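Local coordinates for protein HTH-type transcriptional regulator KdgR (Escherichia coli, PDB 1YSP) that represses genes for transport and catabolism of 2-keto-3-deoxygluconate and is represented here by its C-terminal IclR-type domain, at residues K65-W70 and V102-R107; E22-A28 and I137-S143; S33-K39 and I52-L58. One frame throughout, in Å; residues are numbered along the deposited sequence. Where two conformers were deposited one is given.

Interaction 1 of 3, residues K65-W70 and V102-R107; sequences KVLLAW and VLDQVR
Two helices, 62-69 and 96-109, pack nearly perpendicular to each other at one flank of the domain, with Ala69 of the first set against Leu103 and Val106 of the second. The small side chain lets the backbones close in: Ala69 CB lies 3.5 Å from Val106 CG1 and also touches the carbonyl oxygen of Leu103. Val106 holds CG1 anti to its own nitrogen (chi1 170°), which brings this methyl to Ala69, Val66 and the six-membered ring of Trp70, while CG2 meets Lys65 CB. Leu103 touches the other helix with both methyls, CD1 at 3.7 Å from Leu68 CB and CD2 at 3.6 Å from Lys65 O. Both helices belong to the IclR C-terminal domain, a member of the GAF clan, in which helices pack around an antiparallel sheet. The extended chain of Lys65 passes Val102 CG1 and ends in a salt bridge with Glu117. At the solvent side Arg107 lies over a face of Trp70: CG sits 3.6 Å from the centroid of the five-membered ring, 18° off its normal, as a CH-pi contact. The guanidinium is turned 35° from the indole plane. A water donates to Trp70 O (2.7 Å) and accepts from Arg107 NH1 (3.0 Å).

Interaction 2 of 3, residues E22-A28 and I137-S143; sequences ETIHLGA and IAGLSIS
His25 and Ser141, a hydrogen-bonded pair of neighbouring antiparallel strands, share a water on the sheet face that carries their side chains. The water lies in the plane of the imidazole at its edge, 3.0 Å from His25 ND1, stands 2.9 Å from Ser141 OG, and donates to Thr23 O. Ser141 turns OG between its backbone N and carbonyl carbon (chi1 76°), which also sets it 3.3 Å from His25 CB. Beneath the water the backbones are bonded both ways: Ser141 N reaches His25 O at 2.9 Å in a nearly straight bond (169°), and His25 N returns one to Ser141 O from well above the carbonyl plane. Strands 24-30 and 136-142 are the two middle strands of the six-stranded antiparallel sheet of this GAF-like domain. Further along, Gly27 and Gly139 form a second doubly bonded pair with no side chains, and Val66 of helix 62-69 packs on Gly139. The opposite face is apolar. Ile24 and Leu140 run side by side there, CG2 to CD1 at 4.2 Å, and both touch Met13 of helix 4-20; Leu26 CD1 meets Ala138 CB at 3.7 Å. Ile137 and Ala138 together face Val129 as a classic beta bulge.

Interaction 3 of 3, residues S33-K39 and I52-L58; sequences SIVYIHK and IGRRNPL
Arg54 bends its side chain round the CD2-CE2 edge of Tyr36. Arg54 CB starts 3.8 Å from Tyr36 CD2, and CG follows at the ring edge, in its plane. The chain then bends at chi3 (-38°), carrying NE and CZ past Tyr36 CD2, which stands over the centre of the guanidinium, 3.6 Å above its plane; the two planes are 54° apart. Arg54 NH2 ends 3.5 Å from Tyr36 CE2. Arg54 NH1 makes a weak hydrogen bond with His25 NE2 and lies 3.8 Å from Lys39 NZ, a like charge that its salt-bridge partner Asp41 probably offsets. The backbones fix the pair: Tyr36 N donates to Arg54 O at 2.9 Å, and Tyr36 O accepts from both Gly53 N (2.7 Å) and Ile52 N. With a serine in place of Tyr36 the ring over the guanidinium is gone, and Arg54 would probably be freer to swing away from His25. Ile34 and Asn56 form a hydrogen-bonded antiparallel pair, and Ile34 CG2 meets Leu58 CD2 at 3.6 Å. Strand 55-57 is outermost in the sheet within this chain; strand 33-40 separates it from 24-30, with helix 62-69 packed on Ile34 and Tyr36 and helix 4-20 on Ile37 and His38.

How the interactions relate
Interactions 2 and 3 belong to one sheet and meet where strands 24-30 and 33-40 run side by side: Leu26 O and Ala28 O probably accept from Ile37 N and Val35 N. Interaction 2 is the buried centre, held by paired backbone bonds with an apolar helix-facing side. Interaction 3 lies toward the sheet margin and is partly exposed, and long charged side chains lie over its outer part, Arg54 against the Tyr36 ring. Interaction 1 is also largely buried but joins helices, by apolar packing, a CH-pi contact and one bridging water. Its Leu67 bridges to the sheet, touching Ala28 and Ala138 of interaction 2 and Ile34 of interaction 3, while Leu68 packs on Leu58 where strand 55-57 leads into helix 62-69.

Interaction 1 of 3, residues K65-W70 and V102-R107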
loop_
_atom_site.group_PDB
_atom_site.type_symbol
_atom_site.label_atom_id
_atom_site.label_comp_id
_atom_site.label_asym_id
_atom_site.label_seq_id
_atom_site.Cartn_x
_atom_site.Cartn_y
_atom_site.Cartn_z
ATOM N N LYS A 65 2.871 3.692 -2.902
ATOM C CA LYS A 65 2.027 4.410 -3.843
ATOM C C LYS A 65 0.802 5.040 -3.190
ATOM O O LYS A 65 0.424 6.183 -3.502
ATOM C CB LYS A 65 1.601 3.554 -4.993
ATOM C CG LYS A 65 2.868 3.158 -5.854
ATOM C CD LYS A 65 2.453 2.337 -7.058
ATOM C CE LYS A 65 3.712 1.579 -7.580
ATOM N NZ LYS A 65 3.368 0.585 -8.687
ATOM N N VAL A 66 0.158 4.297 -2.301
ATOM C CA VAL A 66 -1.045 4.889 -1.712
ATOM C C VAL A 66 -0.733 5.969 -0.678
ATOM O O VAL A 66 -1.567 6.850 -0.477
ATOM C CB VAL A 66 -2.091 3.812 -1.120
ATOM C CG1 VAL A 66 -2.488 2.699 -2.185
ATOM C CG2 VAL A 66 -1.651 3.270 0.173
ATOM N N LEU A 67 0.440 5.928 -0.053
ATOM C CA LEU A 67 0.877 6.975 0.921
ATOM C C LEU A 67 1.225 8.300 0.241
ATOM O O LEU A 67 1.217 9.365 0.875
ATOM C CB LEU A 67 2.072 6.529 1.723
ATOM C CG LEU A 67 1.850 5.499 2.823
ATOM C CD1 LEU A 67 3.182 4.827 3.169
ATOM C CD2 LEU A 67 1.193 6.165 4.058
ATOM N N LEU A 68 1.532 8.212 -1.037
ATOM C CA LEU A 68 1.776 9.397 -1.884
ATOM C C LEU A 68 0.642 9.888 -2.736
ATOM O O LEU A 68 0.596 11.101 -3.030
ATOM C CB LEU A 68 2.985 9.135 -2.826
ATOM C CG LEU A 68 4.307 8.781 -2.137
ATOM C CD1 LEU A 68 5.444 8.455 -3.208
ATOM C CD2 LEU A 68 4.825 9.854 -1.117
ATOM N N ALA A 69 -0.232 8.988 -3.224
ATOM C CA ALA A 69 -1.211 9.320 -4.272
ATOM C C ALA A 69 -2.235 10.410 -3.932
ATOM O O ALA A 69 -2.658 11.137 -4.815
ATOM C CB ALA A 69 -1.914 8.074 -4.839
ATOM N N TRP A 70 -2.629 10.522 -2.676
ATOM C CA TRP A 70 -3.610 11.560 -2.302
ATOM C C TRP A 70 -2.946 12.869 -1.773
ATOM O O TRP A 70 -3.652 13.819 -1.357
ATOM C CB TRP A 70 -4.601 10.997 -1.257
ATOM C CG TRP A 70 -5.623 10.043 -1.853
ATOM C CD1 TRP A 70 -6.889 10.351 -2.240
ATOM C CD2 TRP A 70 -5.437 8.644 -2.166
ATOM N NE1 TRP A 70 -7.493 9.250 -2.801
ATOM C CE2 TRP A 70 -6.636 8.182 -2.732
ATOM C CE3 TRP A 70 -4.368 7.745 -2.015
ATOM C CZ2 TRP A 70 -6.808 6.859 -3.154
ATOM C CZ3 TRP A 70 -4.544 6.415 -2.417
ATOM C CH2 TRP A 70 -5.757 6.002 -2.996
ATOM N N VAL A 102 1.661 7.427 -12.509
ATOM C CA VAL A 102 1.159 6.214 -11.832
ATOM C C VAL A 102 0.306 6.606 -10.594
ATOM O O VAL A 102 -0.786 6.051 -10.343
ATOM C CB VAL A 102 2.339 5.282 -11.483
ATOM C CG1 VAL A 102 1.925 4.184 -10.497
ATOM C CG2 VAL A 102 2.946 4.682 -12.792
ATOM N N LEU A 103 0.785 7.591 -9.852
ATOM C CA LEU A 103 0.043 8.078 -8.685
ATOM C C LEU A 103 -1.337 8.642 -9.063
ATOM O O LEU A 103 -2.310 8.521 -8.283
ATOM C CB LEU A 103 0.879 9.088 -7.923
ATOM C CG LEU A 103 2.202 8.568 -7.340
ATOM C CD1 LEU A 103 2.731 9.715 -6.498
ATOM C CD2 LEU A 103 2.055 7.315 -6.495
ATOM N N ASP A 104 -1.424 9.260 -10.242
ATOM C CA ASP A 104 -2.715 9.727 -10.785
ATOM C C ASP A 104 -3.681 8.550 -10.909
ATOM O O ASP A 104 -4.860 8.640 -10.488
ATOM C CB ASP A 104 -2.577 10.373 -12.174
ATOM C CG ASP A 104 -1.893 11.727 -12.162
ATOM O OD1 ASP A 104 -1.787 12.384 -11.124
ATOM O OD2 ASP A 104 -1.424 12.114 -13.258
ATOM N N GLN A 105 -3.212 7.455 -11.509
ATOM C CA GLN A 105 -4.056 6.275 -11.694
ATOM C C GLN A 105 -4.433 5.663 -10.328
ATOM O O GLN A 105 -5.593 5.224 -10.141
ATOM C CB GLN A 105 -3.358 5.243 -12.563
ATOM C CG GLN A 105 -4.085 3.940 -12.722
ATOM C CD GLN A 105 -5.321 4.094 -13.584
ATOM O OE1 GLN A 105 -5.423 5.064 -14.353
ATOM N NE2 GLN A 105 -6.272 3.164 -13.459
ATOM N N VAL A 106 -3.474 5.623 -9.403
ATOM C CA VAL A 106 -3.766 5.084 -8.060
ATOM C C VAL A 106 -4.944 5.875 -7.415
ATOM O O VAL A 106 -5.915 5.278 -6.945
ATOM C CB VAL A 106 -2.476 5.106 -7.154
ATOM C CG1 VAL A 106 -2.805 4.773 -5.671
ATOM C CG2 VAL A 106 -1.432 4.100 -7.680
ATOM N N ARG A 107 -4.829 7.198 -7.390
ATOM C CA ARG A 107 -5.906 8.044 -6.847
ATOM C C ARG A 107 -7.241 7.782 -7.567
ATOM O O ARG A 107 -8.301 7.552 -6.912
ATOM C CB ARG A 107 -5.500 9.534 -6.820
ATOM C CG ARG A 107 -6.235 10.377 -5.759
ATOM C CD ARG A 107 -5.889 11.885 -5.840
ATOM N NE ARG A 107 -7.021 12.669 -5.315
ATOM C CZ ARG A 107 -6.989 13.503 -4.269
ATOM N NH1 ARG A 107 -5.860 13.742 -3.603
ATOM N NH2 ARG A 107 -8.105 14.129 -3.900
HETATM O O HOH W 1 -6.213 14.403 -0.723
#

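Interaction 2 of 3, residues E22-A28 and I137-S143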
loop_
_atom_site.group_PDB
_atom_site.type_symbol
_atom_site.label_atom_id
_atom_site.label_comp_id
_atom_site.label_asym_id
_atom_site.label_seq_id
_atom_site.Cartn_x
_atom_site.Cartn_y
_atom_site.Cartn_z
ATOM N N GLU A 22 -4.048 -14.808 2.615
ATOM C CA GLU A 22 -2.912 -14.088 2.024
ATOM C C GLU A 22 -2.119 -13.389 3.140
ATOM O O GLU A 22 -2.623 -13.312 4.288
ATOM C CB GLU A 22 -3.432 -13.042 1.039
ATOM C CG GLU A 22 -4.222 -13.568 -0.212
ATOM C CD GLU A 22 -3.346 -14.276 -1.272
ATOM O OE1 GLU A 22 -2.134 -14.420 -1.051
ATOM O OE2 GLU A 22 -3.902 -14.700 -2.314
ATOM N N THR A 23 -0.915 -12.891 2.806
ATOM C CA THR A 23 -0.088 -12.093 3.709
ATOM C C THR A 23 -0.693 -10.685 3.706
ATOM O O THR A 23 -0.892 -10.088 2.636
ATOM C CB THR A 23 1.421 -11.976 3.254
ATOM O OG1 THR A 23 1.991 -13.262 2.996
ATOM C CG2 THR A 23 2.280 -11.303 4.335
ATOM N N ILE A 24 -0.933 -10.147 4.897
ATOM C CA ILE A 24 -1.496 -8.778 5.060
ATOM C C ILE A 24 -0.492 -7.879 5.800
ATOM O O ILE A 24 0.077 -8.279 6.812
ATOM C CB ILE A 24 -2.804 -8.820 5.909
ATOM C CG1 ILE A 24 -3.610 -10.107 5.665
ATOM C CG2 ILE A 24 -3.601 -7.506 5.809
ATOM C CD1 ILE A 24 -4.190 -10.273 4.287
ATOM N N HIS A 25 -0.230 -6.682 5.238
ATOM C CA HIS A 25 0.658 -5.671 5.803
ATOM C C HIS A 25 -0.050 -4.336 6.100
ATOM O O HIS A 25 -1.015 -3.930 5.426
ATOM C CB HIS A 25 1.806 -5.345 4.803
ATOM C CG HIS A 25 2.853 -6.408 4.733
ATOM N ND1 HIS A 25 2.885 -7.361 3.741
ATOM C CD2 HIS A 25 3.895 -6.683 5.556
ATOM C CE1 HIS A 25 3.923 -8.156 3.927
ATOM N NE2 HIS A 25 4.542 -7.778 5.033
ATOM N N LEU A 26 0.477 -3.634 7.108
ATOM C CA LEU A 26 0.105 -2.237 7.361
ATOM C C LEU A 26 1.425 -1.458 7.341
ATOM O O LEU A 26 2.365 -1.815 8.052
ATOM C CB LEU A 26 -0.609 -2.071 8.710
ATOM C CG LEU A 26 -1.115 -0.653 8.961
ATOM C CD1 LEU A 26 -2.318 -0.298 8.133
ATOM C CD2 LEU A 26 -1.437 -0.527 10.494
ATOM N N GLY A 27 1.498 -0.414 6.512
ATOM C CA GLY A 27 2.752 0.326 6.316
ATOM C C GLY A 27 2.555 1.810 6.564
ATOM O O GLY A 27 1.500 2.310 6.375
ATOM N N ALA A 28 3.592 2.543 6.965
ATOM C CA ALA A 28 3.446 3.974 7.169
ATOM C C ALA A 28 4.649 4.705 6.574
ATOM O O ALA A 28 5.656 4.084 6.317
ATOM C CB ALA A 28 3.328 4.272 8.700
ATOM N N ILE A 137 -2.792 7.994 6.359
ATOM C CA ILE A 137 -1.799 7.782 7.436
ATOM C C ILE A 137 -1.115 6.406 7.367
ATOM O O ILE A 137 -0.067 6.160 7.973
ATOM C CB ILE A 137 -2.454 8.050 8.828
ATOM C CG1 ILE A 137 -3.730 7.207 8.972
ATOM C CG2 ILE A 137 -2.817 9.510 8.882
ATOM C CD1 ILE A 137 -4.231 6.912 10.400
ATOM N N ALA A 138 -1.713 5.478 6.611
ATOM C CA ALA A 138 -1.112 4.166 6.431
ATOM C C ALA A 138 -1.644 3.593 5.128
ATOM O O ALA A 138 -2.631 4.058 4.612
ATOM C CB ALA A 138 -1.454 3.215 7.624
ATOM N N GLY A 139 -0.994 2.543 4.644
ATOM C CA GLY A 139 -1.564 1.747 3.580
ATOM C C GLY A 139 -1.777 0.363 4.143
ATOM O O GLY A 139 -0.971 -0.139 4.914
ATOM N N LEU A 140 -2.848 -0.268 3.687
ATOM C CA LEU A 140 -3.206 -1.620 4.086
ATOM C C LEU A 140 -3.134 -2.511 2.834
ATOM O O LEU A 140 -3.823 -2.215 1.849
ATOM C CB LEU A 140 -4.648 -1.561 4.556
ATOM C CG LEU A 140 -5.252 -2.933 4.984
ATOM C CD1 LEU A 140 -4.474 -3.448 6.192
ATOM C CD2 LEU A 140 -6.744 -2.836 5.322
ATOM N N SER A 141 -2.318 -3.560 2.887
ATOM C CA SER A 141 -2.092 -4.354 1.667
ATOM C C SER A 141 -2.298 -5.848 1.838
ATOM O O SER A 141 -2.282 -6.387 2.954
ATOM C CB SER A 141 -0.673 -4.123 1.134
ATOM O OG SER A 141 0.293 -4.836 1.916
ATOM N N ILE A 142 -2.367 -6.525 0.690
ATOM C CA ILE A 142 -2.449 -7.968 0.560
ATOM C C ILE A 142 -1.362 -8.421 -0.448
ATOM O O ILE A 142 -1.166 -7.781 -1.465
ATOM C CB ILE A 142 -3.870 -8.325 0.073
ATOM C CG1 ILE A 142 -4.081 -9.822 -0.177
ATOM C CG2 ILE A 142 -4.273 -7.464 -1.163
ATOM C CD1 ILE A 142 -5.531 -10.263 0.209
ATOM N N SER A 143 -0.627 -9.473 -0.120
ATOM C CA SER A 143 0.393 -10.032 -1.024
ATOM C C SER A 143 -0.118 -10.744 -2.285
ATOM O O SER A 143 -1.187 -10.434 -2.816
ATOM C CB SER A 143 1.203 -11.075 -0.291
ATOM O OG SER A 143 0.551 -12.322 -0.404
HETATM O O HOH W 2 0.643 -7.684 1.803
#

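Interaction 3 of 3, residues S33-K39 and I52-L58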
loop_
_atom_site.group_PDB
_atom_site.type_symbol
_atom_site.label_atom_id
_atom_site.label_comp_id
_atom_site.label_asym_id
_atom_site.label_seq_id
_atom_site.Cartn_x
_atom_site.Cartn_y
_atom_site.Cartn_z
ATOM N N SER A 33 10.657 6.567 2.743
ATOM C CA SER A 33 10.500 5.129 2.577
ATOM C C SER A 33 9.216 4.727 3.305
ATOM O O SER A 33 8.608 5.572 3.984
ATOM C CB SER A 33 11.736 4.386 3.090
ATOM O OG SER A 33 11.863 4.552 4.490
ATOM N N ILE A 34 8.774 3.488 3.103
ATOM C CA ILE A 34 7.659 2.939 3.898
ATOM C C ILE A 34 8.236 2.135 5.047
ATOM O O ILE A 34 9.315 1.578 4.935
ATOM C CB ILE A 34 6.643 2.085 3.055
ATOM C CG1 ILE A 34 7.290 0.775 2.543
ATOM C CG2 ILE A 34 6.112 2.929 1.898
ATOM C CD1 ILE A 34 6.247 -0.360 2.080
ATOM N N VAL A 35 7.503 2.054 6.146
ATOM C CA VAL A 35 7.900 1.161 7.233
ATOM C C VAL A 35 6.732 0.212 7.523
ATOM O O VAL A 35 5.635 0.672 7.671
ATOM C CB VAL A 35 8.274 1.971 8.553
ATOM C CG1 VAL A 35 7.172 2.978 8.924
ATOM C CG2 VAL A 35 8.495 1.002 9.710
ATOM N N TYR A 36 6.957 -1.095 7.582
ATOM C CA TYR A 36 5.850 -1.990 7.962
ATOM C C TYR A 36 5.622 -1.903 9.473
ATOM O O TYR A 36 6.505 -2.224 10.235
ATOM C CB TYR A 36 6.093 -3.425 7.503
ATOM C CG TYR A 36 6.058 -3.577 6.000
ATOM C CD1 TYR A 36 4.982 -3.097 5.260
ATOM C CD2 TYR A 36 7.083 -4.226 5.318
ATOM C CE1 TYR A 36 4.938 -3.234 3.885
ATOM C CE2 TYR A 36 7.039 -4.363 3.913
ATOM C CZ TYR A 36 5.972 -3.858 3.218
ATOM O OH TYR A 36 5.903 -3.969 1.839
ATOM N N ILE A 37 4.455 -1.417 9.881
ATOM C CA ILE A 37 4.118 -1.308 11.308
ATOM C C ILE A 37 3.297 -2.501 11.875
ATOM O O ILE A 37 3.361 -2.760 13.097
ATOM C CB ILE A 37 3.484 0.067 11.647
ATOM C CG1 ILE A 37 2.205 0.319 10.819
ATOM C CG2 ILE A 37 4.525 1.192 11.391
ATOM C CD1 ILE A 37 1.416 1.580 11.194
ATOM N N HIS A 38 2.556 -3.227 11.017
ATOM C CA HIS A 38 1.903 -4.498 11.424
ATOM C C HIS A 38 1.930 -5.521 10.288
ATOM O O HIS A 38 2.060 -5.149 9.131
ATOM C CB HIS A 38 0.467 -4.269 11.918
ATOM C CG HIS A 38 -0.070 -5.375 12.791
ATOM N ND1 HIS A 38 0.704 -6.050 13.712
ATOM C CD2 HIS A 38 -1.321 -5.880 12.916
ATOM C CE1 HIS A 38 -0.044 -6.939 14.349
ATOM N NE2 HIS A 38 -1.279 -6.859 13.883
ATOM N N LYS A 39 1.847 -6.809 10.620
ATOM C CA LYS A 39 1.775 -7.857 9.597
ATOM C C LYS A 39 0.966 -9.027 10.149
ATOM O O LYS A 39 1.061 -9.322 11.360
ATOM C CB LYS A 39 3.204 -8.343 9.268
ATOM C CG LYS A 39 3.325 -9.116 8.002
ATOM C CD LYS A 39 4.734 -9.789 7.807
ATOM C CE LYS A 39 4.726 -10.739 6.602
ATOM N NZ LYS A 39 5.957 -11.566 6.509
ATOM N N ILE A 52 6.559 -4.089 12.798
ATOM C CA ILE A 52 7.329 -5.146 12.130
ATOM C C ILE A 52 8.673 -4.616 11.556
ATOM O O ILE A 52 9.660 -5.365 11.436
ATOM C CB ILE A 52 6.440 -5.969 11.136
ATOM C CG1 ILE A 52 5.661 -7.052 11.894
ATOM C CG2 ILE A 52 7.289 -6.664 10.082
ATOM C CD1 ILE A 52 4.514 -6.571 12.798
ATOM N N GLY A 53 8.705 -3.322 11.240
ATOM C CA GLY A 53 9.959 -2.564 11.187
ATOM C C GLY A 53 10.816 -2.646 9.933
ATOM O O GLY A 53 11.793 -1.898 9.801
ATOM N N ARG A 54 10.455 -3.549 9.020
ATOM C CA ARG A 54 11.081 -3.632 7.699
ATOM C C ARG A 54 10.844 -2.301 6.940
ATOM O O ARG A 54 9.789 -1.671 7.105
ATOM C CB ARG A 54 10.503 -4.820 6.906
ATOM C CG ARG A 54 9.645 -5.834 7.741
ATOM C CD ARG A 54 9.526 -7.240 7.092
ATOM N NE ARG A 54 9.395 -7.200 5.626
ATOM C CZ ARG A 54 8.346 -7.640 4.924
ATOM N NH1 ARG A 54 7.296 -8.179 5.533
ATOM N NH2 ARG A 54 8.351 -7.541 3.596
ATOM N N ARG A 55 11.831 -1.893 6.135
ATOM C CA ARG A 55 11.811 -0.628 5.372
ATOM C C ARG A 55 11.949 -0.821 3.831
ATOM O O ARG A 55 12.791 -1.608 3.354
ATOM C CB ARG A 55 12.906 0.292 5.907
ATOM C CG ARG A 55 12.662 1.763 5.700
ATOM C CD ARG A 55 13.945 2.561 5.911
ATOM N NE ARG A 55 14.272 2.701 7.325
ATOM C CZ ARG A 55 15.432 3.159 7.801
ATOM N NH1 ARG A 55 16.398 3.547 6.969
ATOM N NH2 ARG A 55 15.628 3.238 9.117
ATOM N N ASN A 56 11.137 -0.109 3.049
ATOM C CA ASN A 56 11.070 -0.376 1.609
ATOM C C ASN A 56 10.871 0.915 0.816
ATOM O O ASN A 56 10.422 1.921 1.380
ATOM C CB ASN A 56 9.972 -1.412 1.257
ATOM C CG ASN A 56 10.459 -2.907 1.344
ATOM O OD1 ASN A 56 9.638 -3.838 1.260
ATOM N ND2 ASN A 56 11.763 -3.121 1.466
ATOM N N PRO A 57 11.226 0.908 -0.488
ATOM C CA PRO A 57 11.044 2.128 -1.304
ATOM C C PRO A 57 9.575 2.563 -1.413
ATOM O O PRO A 57 8.656 1.716 -1.421
ATOM C CB PRO A 57 11.553 1.702 -2.685
ATOM C CG PRO A 57 12.513 0.571 -2.407
ATOM C CD PRO A 57 11.832 -0.184 -1.271
ATOM N N LEU A 58 9.360 3.856 -1.568
ATOM C CA LEU A 58 8.015 4.392 -1.792
ATOM C C LEU A 58 7.509 4.063 -3.230
ATOM O O LEU A 58 6.317 3.968 -3.482
ATOM C CB LEU A 58 8.077 5.911 -1.636
ATOM C CG LEU A 58 8.263 6.492 -0.211
ATOM C CD1 LEU A 58 8.421 7.985 -0.317
ATOM C CD2 LEU A 58 6.984 6.180 0.595
#